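Meta cleavage compound hydrolase (Janthinobacterium, PDB 1J1I) is a serine hydrolase of carbazole degradation that probably cleaves a carbon-carbon bond of the ring-opened meta-cleavage product, releasing anthranilate. Local coordinates at residues E27-E32 and F76-K81; L41-G46 and M71-F76; A47-E52 and N183-Y188; R90-L95 and L121-L126. One frame throughout, in Å; residues are numbered along the deposited sequence.

Contact 1: residues E27-E32 and F76-K81; sequences ETRYLE and FGKTAK
Glu27 and Ala80 are joined backbone to backbone where the loop 76-81, folded into a type II' turn from Phe76 to Thr79, comes beside strand 27-32: Ala80 N donates to Glu27 O at 2.9 Å, with an N-H...O angle of 165°. A side chain supplies the second bond. Thr79 OG1 accepts from Arg29 N at 3.2 Å and is also hydrogen-bonded to Asp72 O, so one loop hydroxyl serves two backbone groups. Threonine suits this place because its two branches divide the work: OG1, anti to the carbonyl carbon (chi1 -77°), serves the strand N-H, while CG2 rests 3.6 Å from Glu27 O. Thr28 lies alongside it, with its own hydroxyl bonded to His94. Ala80 CB packs 3.3 Å from Glu27 O, and the short side chain adds nothing beyond it; Gly77 readily adopts the positive phi that the turn demands. Further along the strand, Arg29 and Lys78 pack through their hydrocarbon parts, CB to CB at 3.6 Å. The lysine chain stays extended beyond CG and passes over one face of the Arg29 guanidinium, with CD 3.7 Å above the plane, off toward the rim; Leu31 CD1 covers the opposite face. The ends, Arg29 NH2 and Lys78 NZ, come within 4.2 Å, yet both residues form salt bridges to Glu18, and Arg29 also pairs with Asp72 and Glu50. The proximity of two cations is therefore probably paid for by surrounding carboxylates, which would fix the turn of the guanidinium between Lys78 CD and Leu31 CD1.

Contact 2: residues L41-G46 and M71-F76; sequences LIHGGG and MDMLGF
His43 presents the edge of its imidazole to Asp72 CA, which lies in the ring plane, while the Phe76 ring approaches obliquely, centroids 5.3 Å apart and planes at 53°; at the edge of the phenyl, in its plane, sits Gly46 O. Residues 43-46 form the loop after strand 38-42 of the alpha/beta hydrolase fold, facing the loop after strand 67-71. Theirs is a His-Gly-Gly-Gly run like those that contribute to the oxyanion hole in this family, and here Gly45 N makes a weak hydrogen bond to the probable nucleophile Ser114. His43 suits its place because both ring nitrogens are used. NE2 accepts from Met73 N at 2.9 Å, a nearly straight bond whose donor is tilted from the ring plane, and ND1 donates to Gly44 O at 2.8 Å within that plane. The imidazole swings there by taking the crowded position, CG between the backbone N and the carbonyl carbon (chi1 63°). Phe76 CB then closes on His43 CE1 at 3.4 Å. Flexible Met73 crosses Ile42 at about a right angle, its CG 3.6 Å from Ile42 CG2, and bends its methyl back toward the histidine. Gly46 must be glycine at its backbone angles, since a CB would be jammed against the carbonyl O of Gly45. Where the strand ends, Met71 N donates to Leu41 O, and beside that bond a bound water donates to Leu41 O at 2.8 Å and to Met71 O at 3.1 Å.

Contact 3: residues A47-E52 and N183-Y188; sequences AGAESE and NSRYTY
Tyr188 lays the face of its ring against Glu50, whose CG stands 3.5 Å from the ring centroid and 12° off the normal, a CH-pi contact. Beyond it the Glu50 carboxylate lies almost parallel to the ring, the planes 5° apart, because the chain folds at chi2. That carboxylate is busy: OE1 accepts from Glu52 N at 2.9 Å, capping the helix that begins at Ser51, and forms a salt bridge to Arg29, while OE2 takes Gly53 N and, through a water, reaches Ser184 OG. A leucine in place of Tyr188 would take away the flat ring, which would probably leave one face of the Glu50 chain without its stacking cover and open a gap over it. Gly48 is the close-packed point. Its CA makes a CA-H...O contact with Arg185 O at 3.5 Å, and a side chain here would strike that carbonyl; its phi is also positive. Arg185, bent at chi3 (-85°), brings its guanidinium beside the loop, with Ala49 CA 4.0 Å above one face. A water lies at the edge of the group in its plane, accepting from NH1 at 2.7 Å and donating to Ala47 O. Helix 179-190 belongs to the helical insertion between strands 131-137 and 225-230, consistent with the cap of an alpha/beta hydrolase seated on the loop that borders the catalytic pocket.

Contact 4: residues R90-L95 and L121-L126; sequences RRIRHL and LGVSVL
Ile92 and Leu95 meet Gly122, Val123 and Leu126 in an apolar helix-helix contact, made where helix 88-101 crosses the C-terminal part of helix 114-126. The local axes approach to 9.0 Å and cross at -71°, so the touching surface is compact and falls to few side chains. Ile92 occupies its centre. With CG1 anti to the carbonyl carbon and the chain extended beyond it (chi2 172°), CD1 is carried forward to Gly122 CA at 3.8 Å. The Ile92 and Val123 side chains slide past each other in opposite directions, CG2 to CG2 at 3.9 Å, and Ile92 CG2 has Leu126 CD2 at 4.2 Å. Glycine is needed opposite the isoleucine: a CB on Gly122 would clash with Ile92 CD1. In the alpha/beta hydrolase fold the second of these helices follows the nucleophile elbow, starting at the probable catalytic Ser114, and here it is gripped some two turns further on, away from that residue. Were an alanine to stand in place of Ile92, both touching methyls would be missing, which would probably open a gap above Gly122 and leave Leu126 CD2 without this partner. Leu95, one turn along, meets Val123 at about a right angle. Leu95 CD2 and Val123 CG2 are 3.5 Å apart, tighter than usual for two carbons, and the same valine methyl lies 3.6 Å from Ile92 O. The beta-branched valine suits the spot because one short arm, CG2, reaches both Ile92 and Leu95, while the residue also packs on Val131 of strand 131-137. Outside the pair, Tyr213 touches Ile92 and Phe217 touches Leu126.

Contacts 1 and 2 share Phe76 and touch through Asp72, whose carboxylate also takes Lys78 N; their centres are about 8 Å apart. Asp72 OD1 meets Ser51 OG at 2.6 Å, joining contact 2 to contact 3, and Arg29 NH1 reaches Glu50 OE1 at 3.0 Å, joining contact 1 to contact 3. His94 ties contact 1 to the helix of contact 4, and contact 2 packs on that helix too, Met71 CE on His94 CE1 at 3.6 Å and Leu74 CD2 on Arg90 CG at 3.5 Å. Contacts 3 and 4 stay about 9 Å apart at their nearest atoms. Contact 2 lies beside the probable active site, with the nearest atoms of Gly44 and Ser114 about 3 Å apart; contact 3 borders it, and contacts 1 and 4 lie away.

Contact 1: residues E27-E32 and F76-K81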
# COMPACT_ATOMS: atom_id res chain seq x y z
N GLU A 27 29.43 -7.57 -19.70
CA GLU A 27 28.32 -7.89 -20.61
C GLU A 27 27.15 -8.20 -19.69
O GLU A 27 27.29 -8.97 -18.74
CB GLU A 27 28.62 -9.11 -21.48
CG GLU A 27 28.98 -8.83 -22.94
CD GLU A 27 28.29 -7.60 -23.53
OE1 GLU A 27 28.85 -6.51 -23.40
OE2 GLU A 27 27.18 -7.73 -24.10
N THR A 28 25.99 -7.62 -20.00
CA THR A 28 24.81 -7.80 -19.16
C THR A 28 23.59 -8.24 -19.95
O THR A 28 23.33 -7.73 -21.03
CB THR A 28 24.50 -6.49 -18.42
OG1 THR A 28 25.69 -6.03 -17.76
CG2 THR A 28 23.40 -6.69 -17.38
N ARG A 29 22.85 -9.19 -19.39
CA ARG A 29 21.65 -9.70 -20.03
C ARG A 29 20.41 -9.09 -19.39
O ARG A 29 20.31 -8.99 -18.17
CB ARG A 29 21.58 -11.22 -19.88
CG ARG A 29 20.30 -11.86 -20.41
CD ARG A 29 19.50 -12.49 -19.28
NE ARG A 29 18.45 -13.37 -19.79
CZ ARG A 29 17.78 -14.24 -19.04
NH1 ARG A 29 18.05 -14.34 -17.75
NH2 ARG A 29 16.86 -15.02 -19.59
N TYR A 30 19.46 -8.69 -20.23
CA TYR A 30 18.22 -8.13 -19.73
C TYR A 30 17.04 -8.56 -20.58
O TYR A 30 17.21 -9.03 -21.71
CB TYR A 30 18.27 -6.60 -19.65
CG TYR A 30 18.48 -5.85 -20.95
CD1 TYR A 30 19.75 -5.74 -21.52
CD2 TYR A 30 17.41 -5.20 -21.58
CE1 TYR A 30 19.95 -4.98 -22.69
CE2 TYR A 30 17.61 -4.44 -22.74
CZ TYR A 30 18.88 -4.33 -23.28
OH TYR A 30 19.08 -3.57 -24.41
N LEU A 31 15.85 -8.43 -20.02
CA LEU A 31 14.60 -8.75 -20.70
C LEU A 31 13.91 -7.42 -20.93
O LEU A 31 13.90 -6.56 -20.04
CB LEU A 31 13.73 -9.65 -19.81
CG LEU A 31 13.91 -11.17 -19.81
CD1 LEU A 31 15.35 -11.56 -20.05
CD2 LEU A 31 13.39 -11.71 -18.50
N GLU A 32 13.34 -7.22 -22.11
CA GLU A 32 12.66 -5.97 -22.40
C GLU A 32 11.29 -6.15 -23.02
O GLU A 32 11.07 -7.05 -23.83
CB GLU A 32 13.54 -5.10 -23.30
CG GLU A 32 12.83 -3.88 -23.85
CD GLU A 32 13.77 -2.93 -24.56
OE1 GLU A 32 14.79 -3.41 -25.10
OE2 GLU A 32 13.47 -1.72 -24.61
N PHE A 76 24.96 -13.21 -11.86
CA PHE A 76 23.74 -14.01 -11.91
C PHE A 76 23.20 -14.21 -13.32
O PHE A 76 23.57 -13.48 -14.25
CB PHE A 76 22.62 -13.35 -11.07
CG PHE A 76 22.85 -13.40 -9.59
CD1 PHE A 76 23.79 -12.57 -8.98
CD2 PHE A 76 22.12 -14.27 -8.79
CE1 PHE A 76 24.00 -12.61 -7.60
CE2 PHE A 76 22.32 -14.32 -7.41
CZ PHE A 76 23.26 -13.49 -6.82
N GLY A 77 22.31 -15.19 -13.46
CA GLY A 77 21.69 -15.48 -14.74
C GLY A 77 22.63 -15.57 -15.92
O GLY A 77 23.55 -16.39 -15.93
N LYS A 78 22.40 -14.73 -16.93
CA LYS A 78 23.23 -14.73 -18.12
C LYS A 78 24.21 -13.56 -18.16
O LYS A 78 24.93 -13.38 -19.14
CB LYS A 78 22.36 -14.73 -19.38
CG LYS A 78 21.50 -15.97 -19.53
CD LYS A 78 20.80 -15.99 -20.88
CE LYS A 78 19.86 -17.18 -21.00
NZ LYS A 78 19.15 -17.19 -22.31
N THR A 79 24.23 -12.77 -17.10
CA THR A 79 25.14 -11.64 -17.03
C THR A 79 26.55 -12.18 -16.77
O THR A 79 26.70 -13.27 -16.23
CB THR A 79 24.72 -10.66 -15.91
OG1 THR A 79 23.61 -9.88 -16.38
CG2 THR A 79 25.85 -9.73 -15.52
N ALA A 80 27.56 -11.42 -17.18
CA ALA A 80 28.96 -11.82 -17.03
C ALA A 80 29.38 -12.16 -15.60
O ALA A 80 28.89 -11.57 -14.63
CB ALA A 80 29.88 -10.74 -17.60
N LYS A 81 30.30 -13.10 -15.49
CA LYS A 81 30.80 -13.54 -14.20
C LYS A 81 32.32 -13.53 -14.20
O LYS A 81 32.96 -14.58 -14.23
CB LYS A 81 30.26 -14.95 -13.92
CG LYS A 81 28.74 -15.02 -14.05
CD LYS A 81 28.20 -16.43 -13.96
CE LYS A 81 26.68 -16.42 -14.06
NZ LYS A 81 26.18 -15.81 -15.33

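Contact 2: residues L41-G46 and M71-F76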
# COMPACT_ATOMS: atom_id res chain seq x y z
N LEU A 41 13.73 -3.80 -13.38
CA LEU A 41 13.40 -4.80 -12.37
C LEU A 41 14.68 -5.55 -12.02
O LEU A 41 15.41 -5.99 -12.91
CB LEU A 41 12.34 -5.77 -12.92
CG LEU A 41 11.09 -5.13 -13.55
CD1 LEU A 41 10.15 -6.23 -14.05
CD2 LEU A 41 10.37 -4.24 -12.53
N ILE A 42 14.96 -5.67 -10.72
CA ILE A 42 16.16 -6.37 -10.25
C ILE A 42 15.78 -7.56 -9.39
O ILE A 42 15.19 -7.40 -8.32
CB ILE A 42 17.07 -5.43 -9.40
CG1 ILE A 42 17.22 -4.07 -10.08
CG2 ILE A 42 18.45 -6.05 -9.26
CD1 ILE A 42 17.85 -4.14 -11.45
N HIS A 43 16.13 -8.75 -9.86
CA HIS A 43 15.82 -10.01 -9.17
C HIS A 43 16.53 -10.15 -7.82
O HIS A 43 17.45 -9.40 -7.50
CB HIS A 43 16.21 -11.18 -10.08
CG HIS A 43 17.67 -11.25 -10.39
ND1 HIS A 43 18.59 -11.82 -9.53
CD2 HIS A 43 18.39 -10.78 -11.44
CE1 HIS A 43 19.80 -11.68 -10.03
NE2 HIS A 43 19.71 -11.06 -11.19
N GLY A 44 16.09 -11.12 -7.03
CA GLY A 44 16.69 -11.34 -5.73
C GLY A 44 17.91 -12.24 -5.79
O GLY A 44 18.32 -12.68 -6.87
N GLY A 45 18.49 -12.51 -4.63
CA GLY A 45 19.65 -13.38 -4.58
C GLY A 45 19.20 -14.82 -4.61
O GLY A 45 18.05 -15.11 -4.95
N GLY A 46 20.09 -15.73 -4.26
CA GLY A 46 19.72 -17.13 -4.27
C GLY A 46 20.26 -17.81 -5.51
O GLY A 46 20.35 -17.21 -6.58
N MET A 71 16.91 -6.67 -15.52
CA MET A 71 18.36 -6.90 -15.59
C MET A 71 18.92 -7.97 -14.66
O MET A 71 18.58 -8.01 -13.49
CB MET A 71 19.08 -5.58 -15.29
CG MET A 71 20.61 -5.63 -15.35
SD MET A 71 21.39 -4.33 -14.33
CE MET A 71 21.58 -5.22 -12.76
N ASP A 72 19.79 -8.83 -15.20
CA ASP A 72 20.44 -9.85 -14.38
C ASP A 72 21.63 -9.17 -13.70
O ASP A 72 22.44 -8.52 -14.37
CB ASP A 72 20.96 -11.01 -15.23
CG ASP A 72 19.89 -12.02 -15.56
OD1 ASP A 72 18.72 -11.83 -15.15
OD2 ASP A 72 20.23 -13.02 -16.24
N MET A 73 21.72 -9.29 -12.38
CA MET A 73 22.83 -8.69 -11.66
C MET A 73 24.16 -9.36 -11.97
O MET A 73 24.21 -10.49 -12.46
CB MET A 73 22.60 -8.77 -10.14
CG MET A 73 21.49 -7.87 -9.61
SD MET A 73 21.45 -7.89 -7.81
CE MET A 73 20.59 -9.43 -7.52
N LEU A 74 25.23 -8.64 -11.68
CA LEU A 74 26.59 -9.13 -11.86
C LEU A 74 26.71 -10.50 -11.20
O LEU A 74 26.38 -10.65 -10.02
CB LEU A 74 27.56 -8.15 -11.19
CG LEU A 74 29.04 -8.49 -11.08
CD1 LEU A 74 29.68 -8.49 -12.46
CD2 LEU A 74 29.71 -7.46 -10.18
N GLY A 75 27.16 -11.49 -11.96
CA GLY A 75 27.33 -12.83 -11.42
C GLY A 75 26.11 -13.74 -11.45
O GLY A 75 26.21 -14.91 -11.09
N PHE A 76 24.96 -13.21 -11.86
CA PHE A 76 23.74 -14.01 -11.91
C PHE A 76 23.20 -14.21 -13.32
O PHE A 76 23.57 -13.48 -14.25
CB PHE A 76 22.62 -13.35 -11.07
CG PHE A 76 22.85 -13.40 -9.59
CD1 PHE A 76 23.79 -12.57 -8.98
CD2 PHE A 76 22.12 -14.27 -8.79
CE1 PHE A 76 24.00 -12.61 -7.60
CE2 PHE A 76 22.32 -14.32 -7.41
CZ PHE A 76 23.26 -13.49 -6.82
O HOH W 1 15.63 -8.80 -12.85

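Contact 3: residues A47-E52 and N183-Y188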
# COMPACT_ATOMS: atom_id res chain seq x y z
N ALA A 47 20.62 -19.08 -5.37
CA ALA A 47 21.16 -19.85 -6.48
C ALA A 47 20.14 -19.98 -7.60
O ALA A 47 19.00 -20.35 -7.37
CB ALA A 47 21.59 -21.23 -5.99
N GLY A 48 20.56 -19.65 -8.82
CA GLY A 48 19.66 -19.76 -9.95
C GLY A 48 18.68 -18.61 -10.10
O GLY A 48 17.81 -18.65 -10.97
N ALA A 49 18.81 -17.59 -9.26
CA ALA A 49 17.90 -16.45 -9.35
C ALA A 49 18.30 -15.56 -10.51
O ALA A 49 19.48 -15.23 -10.69
CB ALA A 49 17.91 -15.66 -8.05
N GLU A 50 17.31 -15.19 -11.32
CA GLU A 50 17.54 -14.33 -12.47
C GLU A 50 16.23 -13.68 -12.93
O GLU A 50 15.16 -13.97 -12.38
CB GLU A 50 18.23 -15.10 -13.62
CG GLU A 50 17.61 -16.43 -13.99
CD GLU A 50 16.28 -16.28 -14.70
OE1 GLU A 50 16.27 -15.68 -15.80
OE2 GLU A 50 15.26 -16.76 -14.17
N SER A 51 16.33 -12.82 -13.93
CA SER A 51 15.18 -12.06 -14.42
C SER A 51 13.91 -12.78 -14.88
O SER A 51 12.81 -12.36 -14.53
CB SER A 51 15.65 -11.11 -15.53
OG SER A 51 16.63 -10.22 -15.03
N GLU A 52 14.05 -13.84 -15.67
CA GLU A 52 12.87 -14.54 -16.17
C GLU A 52 12.06 -15.18 -15.04
O GLU A 52 10.85 -14.97 -14.94
CB GLU A 52 13.28 -15.58 -17.21
CG GLU A 52 12.13 -16.25 -17.93
CD GLU A 52 12.59 -16.95 -19.20
OE1 GLU A 52 13.56 -17.74 -19.14
OE2 GLU A 52 11.98 -16.71 -20.27
N ASN A 183 12.29 -26.22 -12.37
CA ASN A 183 13.31 -26.72 -13.30
C ASN A 183 14.14 -25.59 -13.88
O ASN A 183 15.36 -25.71 -13.99
CB ASN A 183 12.66 -27.51 -14.44
CG ASN A 183 11.82 -28.67 -13.95
OD1 ASN A 183 12.17 -29.33 -12.97
ND2 ASN A 183 10.73 -28.95 -14.64
N SER A 184 13.48 -24.50 -14.26
CA SER A 184 14.18 -23.36 -14.84
C SER A 184 15.19 -22.78 -13.85
O SER A 184 16.35 -22.56 -14.20
CB SER A 184 13.16 -22.28 -15.24
OG SER A 184 13.80 -21.19 -15.87
N ARG A 185 14.75 -22.56 -12.61
CA ARG A 185 15.64 -22.01 -11.58
C ARG A 185 16.77 -22.98 -11.26
O ARG A 185 17.91 -22.58 -11.06
CB ARG A 185 14.85 -21.68 -10.31
CG ARG A 185 15.74 -21.29 -9.12
CD ARG A 185 14.93 -20.94 -7.88
NE ARG A 185 14.48 -19.55 -7.87
CZ ARG A 185 15.00 -18.60 -7.10
NH1 ARG A 185 15.98 -18.88 -6.25
NH2 ARG A 185 14.53 -17.37 -7.17
N TYR A 186 16.44 -24.27 -11.19
CA TYR A 186 17.44 -25.28 -10.89
C TYR A 186 18.49 -25.34 -11.99
O TYR A 186 19.68 -25.51 -11.72
CB TYR A 186 16.78 -26.66 -10.75
CG TYR A 186 17.75 -27.75 -10.36
CD1 TYR A 186 18.50 -27.64 -9.19
CD2 TYR A 186 17.94 -28.87 -11.16
CE1 TYR A 186 19.41 -28.62 -8.83
CE2 TYR A 186 18.85 -29.86 -10.81
CZ TYR A 186 19.59 -29.73 -9.64
OH TYR A 186 20.50 -30.69 -9.28
N THR A 187 18.05 -25.19 -13.24
CA THR A 187 18.96 -25.21 -14.38
C THR A 187 19.98 -24.07 -14.27
O THR A 187 21.17 -24.27 -14.50
CB THR A 187 18.20 -25.09 -15.71
OG1 THR A 187 17.38 -26.26 -15.90
CG2 THR A 187 19.17 -24.98 -16.88
N TYR A 188 19.50 -22.88 -13.90
CA TYR A 188 20.40 -21.73 -13.75
C TYR A 188 21.35 -21.92 -12.57
O TYR A 188 22.52 -21.56 -12.65
CB TYR A 188 19.60 -20.44 -13.53
CG TYR A 188 19.02 -19.82 -14.78
CD1 TYR A 188 17.64 -19.81 -15.00
CD2 TYR A 188 19.84 -19.22 -15.73
CE1 TYR A 188 17.10 -19.21 -16.13
CE2 TYR A 188 19.31 -18.62 -16.87
CZ TYR A 188 17.93 -18.61 -17.06
OH TYR A 188 17.40 -18.01 -18.18
O HOH W 2 17.66 -20.59 -5.01
O HOH W 3 13.94 -19.48 -13.95

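Contact 4: residues R90-L95 and L121-L126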
# COMPACT_ATOMS: atom_id res chain seq x y z
N ARG A 90 30.38 -3.67 -5.75
CA ARG A 90 30.52 -4.06 -7.15
C ARG A 90 29.17 -4.21 -7.85
O ARG A 90 29.03 -3.85 -9.02
CB ARG A 90 31.32 -5.37 -7.23
CG ARG A 90 32.08 -5.57 -8.53
CD ARG A 90 32.96 -4.36 -8.84
NE ARG A 90 33.89 -4.63 -9.93
CZ ARG A 90 34.96 -5.40 -9.82
NH1 ARG A 90 35.25 -5.98 -8.66
NH2 ARG A 90 35.75 -5.59 -10.87
N ARG A 91 28.17 -4.73 -7.15
CA ARG A 91 26.84 -4.87 -7.74
C ARG A 91 26.22 -3.48 -7.96
O ARG A 91 25.53 -3.25 -8.96
CB ARG A 91 25.92 -5.71 -6.86
CG ARG A 91 26.11 -7.22 -7.00
CD ARG A 91 25.11 -7.99 -6.13
NE ARG A 91 25.41 -7.83 -4.70
CZ ARG A 91 26.34 -8.52 -4.05
NH1 ARG A 91 27.06 -9.43 -4.69
NH2 ARG A 91 26.56 -8.29 -2.77
N ILE A 92 26.45 -2.57 -7.02
CA ILE A 92 25.92 -1.22 -7.15
C ILE A 92 26.53 -0.55 -8.37
O ILE A 92 25.82 0.04 -9.20
CB ILE A 92 26.23 -0.38 -5.89
CG1 ILE A 92 25.42 -0.92 -4.70
CG2 ILE A 92 25.90 1.10 -6.15
CD1 ILE A 92 25.79 -0.30 -3.36
N ARG A 93 27.86 -0.65 -8.50
CA ARG A 93 28.56 -0.05 -9.63
C ARG A 93 28.04 -0.65 -10.93
O ARG A 93 27.85 0.06 -11.92
CB ARG A 93 30.06 -0.30 -9.53
CG ARG A 93 30.86 0.35 -10.66
CD ARG A 93 32.24 -0.29 -10.80
NE ARG A 93 32.98 -0.29 -9.54
CZ ARG A 93 34.15 -0.89 -9.36
NH1 ARG A 93 34.75 -0.83 -8.18
NH2 ARG A 93 34.72 -1.54 -10.36
N HIS A 94 27.82 -1.96 -10.93
CA HIS A 94 27.33 -2.63 -12.13
C HIS A 94 25.98 -2.06 -12.56
O HIS A 94 25.79 -1.76 -13.74
CB HIS A 94 27.19 -4.14 -11.90
CG HIS A 94 26.50 -4.85 -13.03
ND1 HIS A 94 25.27 -5.45 -12.89
CD2 HIS A 94 26.85 -5.02 -14.33
CE1 HIS A 94 24.89 -5.96 -14.05
NE2 HIS A 94 25.84 -5.71 -14.94
N LEU A 95 25.05 -1.93 -11.62
CA LEU A 95 23.74 -1.39 -11.94
C LEU A 95 23.89 0.03 -12.48
O LEU A 95 23.20 0.42 -13.42
CB LEU A 95 22.84 -1.41 -10.70
CG LEU A 95 21.44 -0.79 -10.82
CD1 LEU A 95 20.70 -1.41 -12.00
CD2 LEU A 95 20.66 -1.01 -9.52
N LEU A 121 18.71 0.23 -3.86
CA LEU A 121 18.80 1.20 -2.77
C LEU A 121 20.18 1.87 -2.81
O LEU A 121 20.29 3.09 -2.67
CB LEU A 121 18.58 0.50 -1.42
CG LEU A 121 18.34 1.38 -0.18
CD1 LEU A 121 17.76 0.53 0.94
CD2 LEU A 121 19.64 2.04 0.26
N GLY A 122 21.21 1.07 -3.02
CA GLY A 122 22.56 1.60 -3.08
C GLY A 122 22.72 2.63 -4.19
O GLY A 122 23.30 3.70 -3.99
N VAL A 123 22.19 2.31 -5.37
CA VAL A 123 22.26 3.22 -6.51
C VAL A 123 21.44 4.49 -6.21
O VAL A 123 21.80 5.59 -6.62
CB VAL A 123 21.72 2.55 -7.80
CG1 VAL A 123 21.52 3.60 -8.89
CG2 VAL A 123 22.71 1.49 -8.29
N SER A 124 20.34 4.32 -5.49
CA SER A 124 19.49 5.45 -5.14
C SER A 124 20.15 6.43 -4.18
O SER A 124 19.71 7.57 -4.05
CB SER A 124 18.17 4.95 -4.56
OG SER A 124 17.44 4.26 -5.55
N VAL A 125 21.21 5.99 -3.50
CA VAL A 125 21.92 6.87 -2.59
C VAL A 125 23.19 7.43 -3.26
O VAL A 125 23.45 8.64 -3.18
CB VAL A 125 22.31 6.16 -1.28
CG1 VAL A 125 23.25 7.05 -0.45
CG2 VAL A 125 21.05 5.83 -0.48
N LEU A 126 23.96 6.56 -3.90
CA LEU A 126 25.20 6.98 -4.57
C LEU A 126 25.01 7.68 -5.91
O LEU A 126 25.82 8.52 -6.29
CB LEU A 126 26.12 5.78 -4.79
CG LEU A 126 26.99 5.26 -3.64
CD1 LEU A 126 26.13 4.73 -2.52
CD2 LEU A 126 27.91 4.16 -4.16